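Local coordinates for uncharacterized hypothetical protein (Bacteroides uniformis, PDB 4EIU), which is of unknown function but carries an N-terminal DUF3823 domain of the transthyretin clan, a beta-rich domain family, at residues A[11-16]-A[104-109]; A[17-22]-A[110-115]; A[166-171]-A[183-188]. All blocks are in the same frame, centred on the assembly; numbering follows the deposited sequence.

Interaction 1: residues A[11-16]-A[104-109]; sequences TIWGEV and TTKVKF
The carbonyl O of Trp13 takes the backbone N of Val107 at 2.9 Å and also receives CA of Lys106 at 3.2 Å in a CA-H...O contact. The same double use repeats: Thr105 O takes Trp13 N-H with CA of Ile12, and Val107 O takes Glu15 N-H with CA of Gly14, while Thr11 O and Glu15 O serve Thr105 and Phe109. Five N-H...O bonds therefore zip the two strands together, the straightest, Phe109 N to Glu15 O, nearly linear at 175°. On the face of Ile12 and Val107, CD1 of Ile12 lies 4.1 Å from CG2 of Val107. That CG2 sits between the backbone N and carbonyl carbon of its own residue, which brings it over CA of Gly14 at 3.6 Å, where a CB would clash. On the other face CE3 of Trp13 meets CB of Lys106 at 4.2 Å, and Glu15, its CG turned between backbone N and carbonyl carbon (chi1 55°), swings OE2 to within 3.6 Å of CD of Lys108. OE1 of Glu15 makes a salt bridge with Arg24, so an alanine here would probably leave that arginine without its mate and bare the aliphatic stem of Lys108. This is a parallel strand pair, 11-16 with 104-109, within a three-stranded mixed sheet of the transthyretin-clan domain, packed through Ile12, Val16 and Phe109 against strand 69-76.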
ATOM      1  N   THR A  11      -3.641  23.652  -5.309  1.00 51.27           N
ATOM      2  CA  THR A  11      -3.966  22.232  -5.267  1.00 50.02           C
ATOM      3  C   THR A  11      -2.853  21.366  -5.838  1.00 46.57           C
ATOM      4  O   THR A  11      -2.322  21.683  -6.888  1.00 46.93           O
ATOM      5  CB  THR A  11      -5.221  21.948  -6.134  1.00 50.54           C
ATOM      6  OG1 THR A  11      -6.337  22.579  -5.556  1.00 52.41           O
ATOM      7  CG2 THR A  11      -5.518  20.461  -6.226  1.00 46.52           C
ATOM      8  N   ILE A  12      -2.536  20.265  -5.163  1.00 43.94           N
ATOM      9  CA  ILE A  12      -1.741  19.194  -5.743  1.00 42.36           C
ATOM     10  C   ILE A  12      -2.613  17.957  -5.898  1.00 45.69           C
ATOM     11  O   ILE A  12      -3.360  17.587  -4.990  1.00 45.13           O
ATOM     12  CB  ILE A  12      -0.468  18.894  -4.919  1.00 43.11           C
ATOM     13  CG1 ILE A  12       0.412  17.854  -5.629  1.00 45.06           C
ATOM     14  CG2 ILE A  12      -0.809  18.447  -3.498  1.00 40.83           C
ATOM     15  CD1 ILE A  12       1.767  17.637  -4.981  1.00 46.62           C
ATOM     16  N   TRP A  13      -2.500  17.335  -7.068  1.00 42.25           N
ATOM     17  CA  TRP A  13      -3.093  16.053  -7.366  1.00 39.63           C
ATOM     18  C   TRP A  13      -1.982  15.133  -7.771  1.00 43.07           C
ATOM     19  O   TRP A  13      -1.040  15.525  -8.465  1.00 42.92           O
ATOM     20  CB  TRP A  13      -4.141  16.173  -8.451  1.00 45.42           C
ATOM     21  CG  TRP A  13      -4.752  14.850  -8.854  1.00 44.99           C
ATOM     22  CD1 TRP A  13      -5.939  14.296  -8.393  1.00 46.18           C
ATOM     23  CD2 TRP A  13      -4.224  13.864  -9.806  1.00 45.57           C
ATOM     24  NE1 TRP A  13      -6.142  13.070  -8.937  1.00 46.76           N
ATOM     25  CE2 TRP A  13      -5.179  12.770  -9.827  1.00 47.22           C
ATOM     26  CE3 TRP A  13      -3.095  13.798 -10.643  1.00 50.10           C
ATOM     27  CZ2 TRP A  13      -5.006  11.652 -10.637  1.00 50.59           C
ATOM     28  CZ3 TRP A  13      -2.943  12.675 -11.447  1.00 50.98           C
ATOM     29  CH2 TRP A  13      -3.882  11.632 -11.451  1.00 51.13           C
ATOM     30  N   GLY A  14      -2.046  13.898  -7.316  1.00 41.59           N
ATOM     31  CA  GLY A  14      -1.013  12.962  -7.645  1.00 40.45           C
ATOM     32  C   GLY A  14      -1.535  11.575  -7.835  1.00 44.78           C
ATOM     33  O   GLY A  14      -2.609  11.217  -7.314  1.00 40.36           O
ATOM     34  N   GLU A  15      -0.786  10.788  -8.595  1.00 39.61           N
ATOM     35  CA  GLU A  15      -1.058   9.336  -8.672  1.00 40.38           C
ATOM     36  C   GLU A  15       0.204   8.529  -8.447  1.00 39.84           C
ATOM     37  O   GLU A  15       1.336   9.005  -8.712  1.00 38.06           O
ATOM     38  CB  GLU A  15      -1.713   8.927  -9.998  1.00 42.00           C
ATOM     39  CG  GLU A  15      -0.899   9.369 -11.183  1.00 43.92           C
ATOM     40  CD  GLU A  15      -1.471   8.976 -12.538  1.00 56.28           C
ATOM     41  OE1 GLU A  15      -2.203   7.981 -12.663  1.00 53.50           O
ATOM     42  OE2 GLU A  15      -1.120   9.672 -13.491  1.00 59.06           O
ATOM     43  N   VAL A  16      -0.005   7.311  -7.932  1.00 39.75           N
ATOM     44  CA  VAL A  16       1.086   6.386  -7.597  1.00 40.61           C
ATOM     45  C   VAL A  16       0.916   5.135  -8.441  1.00 40.66           C
ATOM     46  O   VAL A  16      -0.119   4.478  -8.372  1.00 38.21           O
ATOM     47  CB  VAL A  16       1.146   6.079  -6.082  1.00 36.62           C
ATOM     48  CG1 VAL A  16       2.327   5.092  -5.746  1.00 34.46           C
ATOM     49  CG2 VAL A  16       1.238   7.376  -5.286  1.00 35.99           C
ATOM     50  N   THR A 104      -3.438  24.265 -10.148  1.00 57.75           N
ATOM     51  CA  THR A 104      -3.444  22.813  -9.917  1.00 62.52           C
ATOM     52  C   THR A 104      -2.136  22.243 -10.473  1.00 63.14           C
ATOM     53  O   THR A 104      -1.797  22.493 -11.626  1.00 73.16           O
ATOM     54  CB  THR A 104      -4.651  22.100 -10.590  1.00 57.80           C
ATOM     55  OG1 THR A 104      -5.848  22.712 -10.157  1.00 64.97           O
ATOM     56  CG2 THR A 104      -4.712  20.616 -10.188  1.00 54.99           C
ATOM     57  N   THR A 105      -1.417  21.497  -9.649  1.00 53.63           N
ATOM     58  CA  THR A 105      -0.166  20.882 -10.018  1.00 50.75           C
ATOM     59  C   THR A 105      -0.391  19.401  -9.927  1.00 50.53           C
ATOM     60  O   THR A 105      -0.806  18.913  -8.894  1.00 52.40           O
ATOM     61  CB  THR A 105       0.918  21.288  -9.023  1.00 57.49           C
ATOM     62  OG1 THR A 105       1.153  22.695  -9.133  1.00 53.13           O
ATOM     63  CG2 THR A 105       2.204  20.556  -9.254  1.00 54.41           C
ATOM     64  N   LYS A 106      -0.140  18.693 -11.022  1.00 47.60           N
ATOM     65  CA  LYS A 106      -0.286  17.235 -11.106  1.00 46.43           C
ATOM     66  C   LYS A 106       1.063  16.601 -11.020  1.00 50.97           C
ATOM     67  O   LYS A 106       2.002  17.090 -11.636  1.00 51.84           O
ATOM     68  CB  LYS A 106      -0.900  16.851 -12.437  1.00 54.16           C
ATOM     69  CG  LYS A 106      -2.297  17.351 -12.689  1.00 62.84           C
ATOM     70  CD  LYS A 106      -2.618  17.099 -14.152  1.00 69.82           C
ATOM     71  CE  LYS A 106      -4.073  17.308 -14.489  1.00 61.73           C
ATOM     72  NZ  LYS A 106      -4.376  17.107 -15.948  1.00 62.21           N
ATOM     73  N   VAL A 107       1.205  15.508 -10.262  1.00 44.33           N
ATOM     74  CA  VAL A 107       2.493  14.835 -10.165  1.00 44.60           C
ATOM     75  C   VAL A 107       2.210  13.340 -10.321  1.00 55.87           C
ATOM     76  O   VAL A 107       1.125  12.839  -9.971  1.00 43.27           O
ATOM     77  CB  VAL A 107       3.180  15.031  -8.810  1.00 50.22           C
ATOM     78  CG1 VAL A 107       3.534  16.484  -8.614  1.00 49.02           C
ATOM     79  CG2 VAL A 107       2.281  14.521  -7.666  1.00 44.80           C
ATOM     80  N   LYS A 108       3.189  12.618 -10.837  1.00 52.44           N
ATOM     81  CA  LYS A 108       3.060  11.173 -10.975  1.00 47.63           C
ATOM     82  C   LYS A 108       4.271  10.525 -10.363  1.00 53.35           C
ATOM     83  O   LYS A 108       5.386  10.947 -10.671  1.00 51.05           O
ATOM     84  CB  LYS A 108       2.878  10.819 -12.437  1.00 48.32           C
ATOM     85  CG  LYS A 108       2.873   9.326 -12.746  1.00 52.97           C
ATOM     86  CD  LYS A 108       2.421   9.120 -14.173  1.00 68.49           C
ATOM     87  CE  LYS A 108       3.224   8.048 -14.865  1.00 66.74           C
ATOM     88  NZ  LYS A 108       2.767   7.983 -16.283  1.00 69.50           N
ATOM     89  N   PHE A 109       4.058   9.540  -9.473  1.00 40.99           N
ATOM     90  CA  PHE A 109       5.135   8.800  -8.846  1.00 38.97           C
ATOM     91  C   PHE A 109       5.154   7.382  -9.405  1.00 43.16           C
ATOM     92  O   PHE A 109       4.168   6.678  -9.335  1.00 43.57           O
ATOM     93  CB  PHE A 109       4.946   8.716  -7.325  1.00 41.53           C
ATOM     94  CG  PHE A 109       5.394   9.953  -6.585  1.00 44.60           C
ATOM     95  CD1 PHE A 109       6.712  10.088  -6.133  1.00 49.84           C
ATOM     96  CD2 PHE A 109       4.518  10.961  -6.359  1.00 42.51           C
ATOM     97  CE1 PHE A 109       7.125  11.231  -5.468  1.00 50.93           C
ATOM     98  CE2 PHE A 109       4.921  12.136  -5.701  1.00 48.03           C
ATOM     99  CZ  PHE A 109       6.205  12.258  -5.245  1.00 48.80           C
TER

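Interaction 2: residues A[17-22]-A[110-115]; sequences VDEATG and EVQPFL
Two backbone bonds close the parallel ladder here, Val111 N to Val17 O and Glu19 N to Val111 O, both 2.8 Å, before the strands part. Strand 10-18 then folds at once into an Asx turn headed by Asp18, while segment 110-115 runs on through Gln112 and Pro113 toward the next strand, 115-126. Asp18 holds the turn with both carboxylate oxygens. OD1 accepts from the backbone N of Ala20 at 2.9 Å and OD2 from the hydroxyl of Thr21, each donor standing well above the carboxylate plane. Gly22 N bonds back to the backbone O of Asp18 and closes the turn. With CG anti to the backbone N (chi1 177°), the carboxylate comes back across the contact to the ring of Pro113, whose CD lies 3.5 Å from OD1; the two side chains cross at about a right angle. Pro113 also rests against Asn239, so segment 110-115 here reaches strand 239-247. On the face shared by Val17 and Glu110, CG2 of Val17 packs on the aliphatic CG of Glu110 at 3.8 Å. Glu19 runs beside Gln112, pointing the same way, their carboxylate and amide planes 23° apart, but NE2 of Gln112 stays 3.9 Å from OE2 of Glu19, too far for a bond. OE1 of Gln112 accepts from Lys148. Two waters stitch the acidic side chains to the opposite segment. One donates to Glu110 OE2 and to the backbone O of Asp18; the other donates to Glu19 OE1 and, at 2.7 Å, to the backbone O of Glu110.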
ATOM      1  N   VAL A  17       1.895   4.882  -9.325  1.00 39.66           N
ATOM      2  CA  VAL A  17       1.813   3.820 -10.269  1.00 42.61           C
ATOM      3  C   VAL A  17       3.083   2.934 -10.205  1.00 38.97           C
ATOM      4  O   VAL A  17       4.155   3.352  -9.797  1.00 38.34           O
ATOM      5  CB  VAL A  17       1.575   4.300 -11.724  1.00 45.21           C
ATOM      6  CG1 VAL A  17       0.308   5.171 -11.833  1.00 44.26           C
ATOM      7  CG2 VAL A  17       2.795   5.041 -12.270  1.00 44.95           C
ATOM      8  N   ASP A  18       2.903   1.700 -10.614  1.00 45.34           N
ATOM      9  CA  ASP A  18       3.985   0.736 -10.649  1.00 40.13           C
ATOM     10  C   ASP A  18       4.856   1.050 -11.887  1.00 43.07           C
ATOM     11  O   ASP A  18       4.395   0.999 -13.006  1.00 45.74           O
ATOM     12  CB  ASP A  18       3.348  -0.640 -10.747  1.00 43.69           C
ATOM     13  CG  ASP A  18       4.360  -1.773 -10.874  1.00 49.10           C
ATOM     14  OD1 ASP A  18       5.572  -1.524 -10.809  1.00 50.39           O
ATOM     15  OD2 ASP A  18       3.913  -2.927 -11.092  1.00 52.48           O
ATOM     16  N   GLU A  19       6.119   1.364 -11.643  1.00 42.87           N
ATOM     17  CA  GLU A  19       7.140   1.517 -12.696  1.00 46.40           C
ATOM     18  C   GLU A  19       7.139   0.403 -13.749  1.00 49.62           C
ATOM     19  O   GLU A  19       7.330   0.652 -14.935  1.00 52.85           O
ATOM     20  CB  GLU A  19       8.515   1.535 -11.984  1.00 50.13           C
ATOM     21  CG  GLU A  19       9.618   2.094 -12.849  1.00 64.32           C
ATOM     22  CD  GLU A  19      10.970   1.911 -12.198  1.00 62.86           C
ATOM     23  OE1 GLU A  19      11.217   2.485 -11.127  1.00 54.82           O
ATOM     24  OE2 GLU A  19      11.772   1.162 -12.750  1.00 79.04           O
ATOM     25  N   ALA A  20       6.944  -0.838 -13.328  1.00 51.20           N
ATOM     26  CA  ALA A  20       7.040  -1.946 -14.265  1.00 55.45           C
ATOM     27  C   ALA A  20       5.813  -2.090 -15.168  1.00 58.58           C
ATOM     28  O   ALA A  20       5.964  -2.464 -16.298  1.00 57.15           O
ATOM     29  CB  ALA A  20       7.344  -3.256 -13.540  1.00 50.15           C
ATOM     30  N   THR A  21       4.607  -1.801 -14.679  1.00 51.30           N
ATOM     31  CA  THR A  21       3.378  -2.046 -15.440  1.00 54.60           C
ATOM     32  C   THR A  21       2.563  -0.811 -15.775  1.00 52.21           C
ATOM     33  O   THR A  21       1.739  -0.856 -16.657  1.00 54.46           O
ATOM     34  CB  THR A  21       2.443  -3.005 -14.678  1.00 56.79           C
ATOM     35  OG1 THR A  21       2.019  -2.368 -13.467  1.00 52.68           O
ATOM     36  CG2 THR A  21       3.138  -4.340 -14.384  1.00 58.18           C
ATOM     37  N   GLY A  22       2.771   0.289 -15.069  1.00 51.11           N
ATOM     38  CA  GLY A  22       1.921   1.460 -15.205  1.00 52.57           C
ATOM     39  C   GLY A  22       0.621   1.368 -14.385  1.00 53.86           C
ATOM     40  O   GLY A  22      -0.183   2.276 -14.419  1.00 51.79           O
ATOM     41  N   GLU A 110       6.310   6.947  -9.881  1.00 42.09           N
ATOM     42  CA  GLU A 110       6.473   5.569 -10.308  1.00 44.58           C
ATOM     43  C   GLU A 110       7.248   4.877  -9.227  1.00 41.01           C
ATOM     44  O   GLU A 110       8.365   5.293  -8.930  1.00 43.53           O
ATOM     45  CB  GLU A 110       7.250   5.502 -11.618  1.00 45.48           C
ATOM     46  CG  GLU A 110       6.445   6.053 -12.756  1.00 50.57           C
ATOM     47  CD  GLU A 110       7.206   5.893 -14.045  1.00 62.77           C
ATOM     48  OE1 GLU A 110       8.006   6.774 -14.330  1.00 69.31           O
ATOM     49  OE2 GLU A 110       7.045   4.876 -14.722  1.00 62.88           O
ATOM     50  N   VAL A 111       6.687   3.800  -8.678  1.00 39.08           N
ATOM     51  CA  VAL A 111       7.243   3.107  -7.515  1.00 34.23           C
ATOM     52  C   VAL A 111       7.350   1.618  -7.852  1.00 35.46           C
ATOM     53  O   VAL A 111       6.972   1.174  -8.940  1.00 38.01           O
ATOM     54  CB  VAL A 111       6.400   3.362  -6.251  1.00 36.01           C
ATOM     55  CG1 VAL A 111       6.259   4.874  -5.990  1.00 37.43           C
ATOM     56  CG2 VAL A 111       5.032   2.719  -6.386  1.00 33.70           C
ATOM     57  N   GLN A 112       7.925   0.880  -6.930  1.00 34.63           N
ATOM     58  CA  GLN A 112       8.177  -0.568  -7.087  1.00 36.95           C
ATOM     59  C   GLN A 112       7.475  -1.242  -5.893  1.00 37.67           C
ATOM     60  O   GLN A 112       8.066  -1.397  -4.833  1.00 35.69           O
ATOM     61  CB  GLN A 112       9.670  -0.809  -7.094  1.00 37.19           C
ATOM     62  CG  GLN A 112      10.251  -0.412  -8.451  1.00 40.37           C
ATOM     63  CD  GLN A 112      11.764  -0.393  -8.522  1.00 43.06           C
ATOM     64  OE1 GLN A 112      12.454   0.217  -7.675  1.00 41.33           O
ATOM     65  NE2 GLN A 112      12.300  -1.056  -9.547  1.00 40.10           N
ATOM     66  N   PRO A 113       6.194  -1.632  -6.083  1.00 39.30           N
ATOM     67  CA  PRO A 113       5.455  -2.214  -4.977  1.00 37.92           C
ATOM     68  C   PRO A 113       6.086  -3.550  -4.591  1.00 39.38           C
ATOM     69  O   PRO A 113       6.601  -4.228  -5.429  1.00 37.50           O
ATOM     70  CB  PRO A 113       4.055  -2.457  -5.556  1.00 39.88           C
ATOM     71  CG  PRO A 113       4.248  -2.524  -7.030  1.00 44.52           C
ATOM     72  CD  PRO A 113       5.460  -1.698  -7.356  1.00 38.55           C
ATOM     73  N   PHE A 114       5.989  -3.919  -3.320  1.00 38.83           N
ATOM     74  CA  PHE A 114       6.597  -5.148  -2.875  1.00 38.13           C
ATOM     75  C   PHE A 114       5.900  -6.376  -3.475  1.00 43.00           C
ATOM     76  O   PHE A 114       6.555  -7.345  -3.844  1.00 41.37           O
ATOM     77  CB  PHE A 114       6.510  -5.262  -1.356  1.00 39.64           C
ATOM     78  CG  PHE A 114       7.162  -4.146  -0.605  1.00 39.88           C
ATOM     79  CD1 PHE A 114       8.379  -3.641  -1.003  1.00 35.25           C
ATOM     80  CD2 PHE A 114       6.578  -3.631   0.532  1.00 34.75           C
ATOM     81  CE1 PHE A 114       8.996  -2.628  -0.286  1.00 36.93           C
ATOM     82  CE2 PHE A 114       7.190  -2.613   1.249  1.00 36.21           C
ATOM     83  CZ  PHE A 114       8.424  -2.136   0.851  1.00 35.43           C
ATOM     84  N   LEU A 115       4.576  -6.320  -3.541  1.00 40.52           N
ATOM     85  CA  LEU A 115       3.695  -7.441  -3.950  1.00 43.60           C
ATOM     86  C   LEU A 115       2.557  -6.958  -4.839  1.00 43.62           C
ATOM     87  O   LEU A 115       2.096  -5.823  -4.713  1.00 43.55           O
ATOM     88  CB  LEU A 115       3.095  -8.125  -2.710  1.00 44.93           C
ATOM     89  CG  LEU A 115       4.058  -8.720  -1.652  1.00 43.21           C
ATOM     90  CD1 LEU A 115       3.312  -9.238  -0.404  1.00 45.98           C
ATOM     91  CD2 LEU A 115       4.893  -9.876  -2.238  1.00 42.19           C
TER
HETATM   92  O   HOH W   1       4.813   3.370 -15.124  1.00 58.05           O
HETATM   93  O   HOH W   2      10.376   3.477  -8.940  1.00 45.99           O

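Interaction 3: residues A[166-171]-A[183-188]; sequences QFFVSY and RWSSSI
Phe167 and Ser186 satisfy each other in a hydrogen-bonded antiparallel pair: Phe167 N gives to Ser186 O and Ser186 N to Phe167 O, both at 2.9 Å. The first donor stands 43° above the carbonyl plane, and Ser186 O also accepts from a water that donates to Gln166 OE1. At Val169, two residues along, a side-chain oxygen replaces the backbone acceptor. OG of Ser185, set beside its own backbone N (chi1 -65°), accepts from Val169 N at 3.0 Å in an almost straight bond, and also bonds to the carbonyl O of Asp181. Ser186 OG lies in the plane of the Phe167 ring, at its edge, and is hydrogen-bonded to Gln206 O. The bent side chain of Gln166 lays its amide against CB of Ser187, 3.1 Å from OE1; NE2 is shared between Asp164 and a second water that also bonds Ser187 OG. Near the strand's end, CG1 of Val169 packs on CB of Trp184, and the indole turns an edge to the face of Tyr171, planes at 81° and CH2 3.6 Å from Tyr171 CZ. The guanidinium of Arg183 stands nearly perpendicular to the Tyr171 ring, its NH2 held in a salt bridge by Asp181. This is the edge of a four-stranded antiparallel sheet, where strand 186-189 joins strand 162-170 through a short ladder that ends beside the edge-to-face Tyr171-Trp184 pair.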
ATOM      1  N   GLN A 166      -4.525 -11.217   3.937  1.00 56.97           N
ATOM      2  CA  GLN A 166      -5.756 -10.800   4.617  1.00 64.43           C
ATOM      3  C   GLN A 166      -6.883 -10.898   3.629  1.00 63.65           C
ATOM      4  O   GLN A 166      -6.686 -10.589   2.446  1.00 56.34           O
ATOM      5  CB  GLN A 166      -5.651  -9.344   5.085  1.00 59.42           C
ATOM      6  CG  GLN A 166      -4.455  -9.063   5.983  1.00 55.39           C
ATOM      7  CD  GLN A 166      -4.536  -9.810   7.285  1.00 62.33           C
ATOM      8  OE1 GLN A 166      -5.597  -9.840   7.918  1.00 57.56           O
ATOM      9  NE2 GLN A 166      -3.418 -10.419   7.708  1.00 55.08           N
ATOM     10  N   PHE A 167      -8.053 -11.314   4.125  1.00 60.87           N
ATOM     11  CA  PHE A 167      -9.297 -11.264   3.395  1.00 59.38           C
ATOM     12  C   PHE A 167     -10.209 -10.325   4.185  1.00 61.05           C
ATOM     13  O   PHE A 167     -10.828 -10.718   5.171  1.00 63.21           O
ATOM     14  CB  PHE A 167      -9.843 -12.681   3.262  1.00 67.57           C
ATOM     15  CG  PHE A 167     -11.057 -12.817   2.399  1.00 71.40           C
ATOM     16  CD1 PHE A 167     -11.108 -12.275   1.133  1.00 69.36           C
ATOM     17  CD2 PHE A 167     -12.140 -13.573   2.841  1.00 73.87           C
ATOM     18  CE1 PHE A 167     -12.222 -12.454   0.333  1.00 69.04           C
ATOM     19  CE2 PHE A 167     -13.251 -13.751   2.046  1.00 74.68           C
ATOM     20  CZ  PHE A 167     -13.298 -13.178   0.793  1.00 75.66           C
ATOM     21  N   PHE A 168     -10.191  -9.048   3.791  1.00 57.80           N
ATOM     22  CA  PHE A 168     -10.967  -8.018   4.450  1.00 60.85           C
ATOM     23  C   PHE A 168     -12.399  -8.086   3.934  1.00 62.44           C
ATOM     24  O   PHE A 168     -12.639  -8.192   2.734  1.00 59.33           O
ATOM     25  CB  PHE A 168     -10.385  -6.625   4.206  1.00 59.44           C
ATOM     26  CG  PHE A 168      -9.038  -6.392   4.847  1.00 58.14           C
ATOM     27  CD1 PHE A 168      -8.880  -6.472   6.227  1.00 57.40           C
ATOM     28  CD2 PHE A 168      -7.935  -6.033   4.073  1.00 52.93           C
ATOM     29  CE1 PHE A 168      -7.639  -6.227   6.816  1.00 57.79           C
ATOM     30  CE2 PHE A 168      -6.693  -5.796   4.653  1.00 51.00           C
ATOM     31  CZ  PHE A 168      -6.546  -5.872   6.023  1.00 56.12           C
ATOM     32  N   VAL A 169     -13.348  -8.053   4.861  1.00 63.09           N
ATOM     33  CA  VAL A 169     -14.767  -8.031   4.518  1.00 65.72           C
ATOM     34  C   VAL A 169     -15.408  -6.856   5.240  1.00 67.83           C
ATOM     35  O   VAL A 169     -15.145  -6.623   6.428  1.00 66.39           O
ATOM     36  CB  VAL A 169     -15.429  -9.368   4.906  1.00 70.84           C
ATOM     37  CG1 VAL A 169     -16.930  -9.339   4.655  1.00 68.79           C
ATOM     38  CG2 VAL A 169     -14.773 -10.512   4.141  1.00 68.17           C
ATOM     39  N   SER A 170     -16.227  -6.097   4.520  1.00 66.98           N
ATOM     40  CA  SER A 170     -16.903  -4.940   5.092  1.00 69.30           C
ATOM     41  C   SER A 170     -18.229  -4.677   4.367  1.00 70.38           C
ATOM     42  O   SER A 170     -18.373  -4.970   3.171  1.00 66.47           O
ATOM     43  CB  SER A 170     -15.995  -3.719   4.972  1.00 67.06           C
ATOM     44  OG  SER A 170     -16.505  -2.588   5.648  1.00 66.79           O
ATOM     45  N   TYR A 171     -19.202  -4.126   5.092  1.00 67.63           N
ATOM     46  CA  TYR A 171     -20.389  -3.572   4.444  1.00 72.19           C
ATOM     47  C   TYR A 171     -20.013  -2.384   3.543  1.00 68.49           C
ATOM     48  O   TYR A 171     -20.717  -2.095   2.566  1.00 69.41           O
ATOM     49  CB  TYR A 171     -21.436  -3.134   5.475  1.00 80.68           C
ATOM     50  CG  TYR A 171     -22.239  -4.252   6.099  1.00 78.45           C
ATOM     51  CD1 TYR A 171     -22.899  -5.190   5.305  1.00 92.72           C
ATOM     52  CD2 TYR A 171     -22.401  -4.344   7.489  1.00 85.84           C
ATOM     53  CE1 TYR A 171     -23.684  -6.195   5.870  1.00 91.91           C
ATOM     54  CE2 TYR A 171     -23.181  -5.352   8.064  1.00 82.03           C
ATOM     55  CZ  TYR A 171     -23.820  -6.275   7.249  1.00 90.32           C
ATOM     56  OH  TYR A 171     -24.605  -7.291   7.789  1.00 98.97           O
ATOM     57  N   ARG A 183     -15.948  -9.292  12.324  1.00 82.23           N
ATOM     58  CA  ARG A 183     -16.782 -10.501  12.420  1.00 85.28           C
ATOM     59  C   ARG A 183     -16.446 -11.498  11.304  1.00 80.56           C
ATOM     60  O   ARG A 183     -16.534 -12.729  11.480  1.00 81.54           O
ATOM     61  CB  ARG A 183     -18.272 -10.138  12.313  1.00 89.78           C
ATOM     62  CG  ARG A 183     -18.800  -9.235  13.418  1.00 88.80           C
ATOM     63  CD  ARG A 183     -20.265  -8.854  13.185  1.00 94.65           C
ATOM     64  NE  ARG A 183     -20.392  -7.809  12.161  1.00 87.10           N
ATOM     65  CZ  ARG A 183     -21.446  -7.002  12.024  1.00 89.14           C
ATOM     66  NH1 ARG A 183     -22.495  -7.079  12.847  1.00 87.15           N
ATOM     67  NH2 ARG A 183     -21.450  -6.088  11.060  1.00 84.49           N
ATOM     68  N   TRP A 184     -16.094 -10.954  10.140  1.00 75.06           N
ATOM     69  CA  TRP A 184     -16.008 -11.732   8.904  1.00 76.99           C
ATOM     70  C   TRP A 184     -14.664 -11.666   8.224  1.00 74.55           C
ATOM     71  O   TRP A 184     -14.329 -12.554   7.442  1.00 84.60           O
ATOM     72  CB  TRP A 184     -17.091 -11.263   7.936  1.00 76.27           C
ATOM     73  CG  TRP A 184     -18.471 -11.253   8.548  1.00 85.48           C
ATOM     74  CD1 TRP A 184     -19.121 -12.301   9.192  1.00 91.36           C
ATOM     75  CD2 TRP A 184     -19.427 -10.129   8.573  1.00 85.15           C
ATOM     76  NE1 TRP A 184     -20.374 -11.913   9.613  1.00 91.37           N
ATOM     77  CE2 TRP A 184     -20.618 -10.621   9.272  1.00 92.41           C
ATOM     78  CE3 TRP A 184     -19.407  -8.813   8.109  1.00 84.01           C
ATOM     79  CZ2 TRP A 184     -21.738  -9.818   9.481  1.00 97.37           C
ATOM     80  CZ3 TRP A 184     -20.538  -8.011   8.317  1.00 91.27           C
ATOM     81  CH2 TRP A 184     -21.678  -8.506   8.992  1.00 89.75           C
ATOM     82  N   SER A 185     -13.903 -10.619   8.491  1.00 70.85           N
ATOM     83  CA  SER A 185     -12.541 -10.525   7.959  1.00 70.34           C
ATOM     84  C   SER A 185     -11.712 -11.725   8.461  1.00 75.87           C
ATOM     85  O   SER A 185     -11.957 -12.258   9.556  1.00 76.92           O
ATOM     86  CB  SER A 185     -11.896  -9.195   8.347  1.00 66.39           C
ATOM     87  OG  SER A 185     -12.589  -8.115   7.730  1.00 64.44           O
ATOM     88  N   SER A 186     -10.774 -12.178   7.634  1.00 69.31           N
ATOM     89  CA  SER A 186      -9.972 -13.332   7.961  1.00 67.85           C
ATOM     90  C   SER A 186      -8.549 -13.117   7.513  1.00 65.08           C
ATOM     91  O   SER A 186      -8.222 -12.104   6.885  1.00 62.69           O
ATOM     92  CB  SER A 186     -10.550 -14.607   7.334  1.00 74.94           C
ATOM     93  OG  SER A 186     -10.377 -14.660   5.922  1.00 74.25           O
ATOM     94  N   SER A 187      -7.694 -14.069   7.854  1.00 63.17           N
ATOM     95  CA  SER A 187      -6.323 -14.005   7.414  1.00 67.90           C
ATOM     96  C   SER A 187      -5.617 -15.352   7.469  1.00 65.45           C
ATOM     97  O   SER A 187      -6.139 -16.312   8.053  1.00 69.75           O
ATOM     98  CB  SER A 187      -5.586 -12.917   8.207  1.00 69.34           C
ATOM     99  OG  SER A 187      -5.447 -13.248   9.564  1.00 73.39           O
ATOM    100  N   ILE A 188      -4.484 -15.452   6.779  1.00 62.86           N
ATOM    101  CA  ILE A 188      -3.586 -16.589   6.914  1.00 64.81           C
ATOM    102  C   ILE A 188      -2.223 -15.998   7.192  1.00 64.11           C
ATOM    103  O   ILE A 188      -1.796 -15.100   6.461  1.00 59.58           O
ATOM    104  CB  ILE A 188      -3.484 -17.456   5.641  1.00 69.96           C
ATOM    105  CG1 ILE A 188      -4.873 -17.897   5.141  1.00 78.58           C
ATOM    106  CG2 ILE A 188      -2.654 -18.702   5.938  1.00 67.41           C
ATOM    107  CD1 ILE A 188      -4.875 -18.365   3.697  1.00 71.51           C
TER
HETATM  108  O   HOH W   3      -2.779 -11.885  10.189  1.00 57.05           O
HETATM  109  O   HOH W   4      -8.421  -9.483   7.873  1.00 58.16           O

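Interactions 1 and 2 are successive lengths of one strand pair, 10-18 with 104-111, with centres 16 Å apart. The ladder runs unbroken across their boundary: Val17 N lies 2.9 Å from Phe109 O, a probable hydrogen bond, and CG1 of Val16 packs on CG2 of Val111 at 3.7 Å. Interaction 3 belongs to a separate antiparallel sheet later in the chain, on the other side of the chain's centre. Its nearest atoms are about 9 Å from interaction 2 and about 18 Å from interaction 1, so nothing touches directly. The segment 110-115 bridges the halves, since Phe114 and Leu115 pack on strand 216-225, which pairs with strand 162-170 of interaction 3.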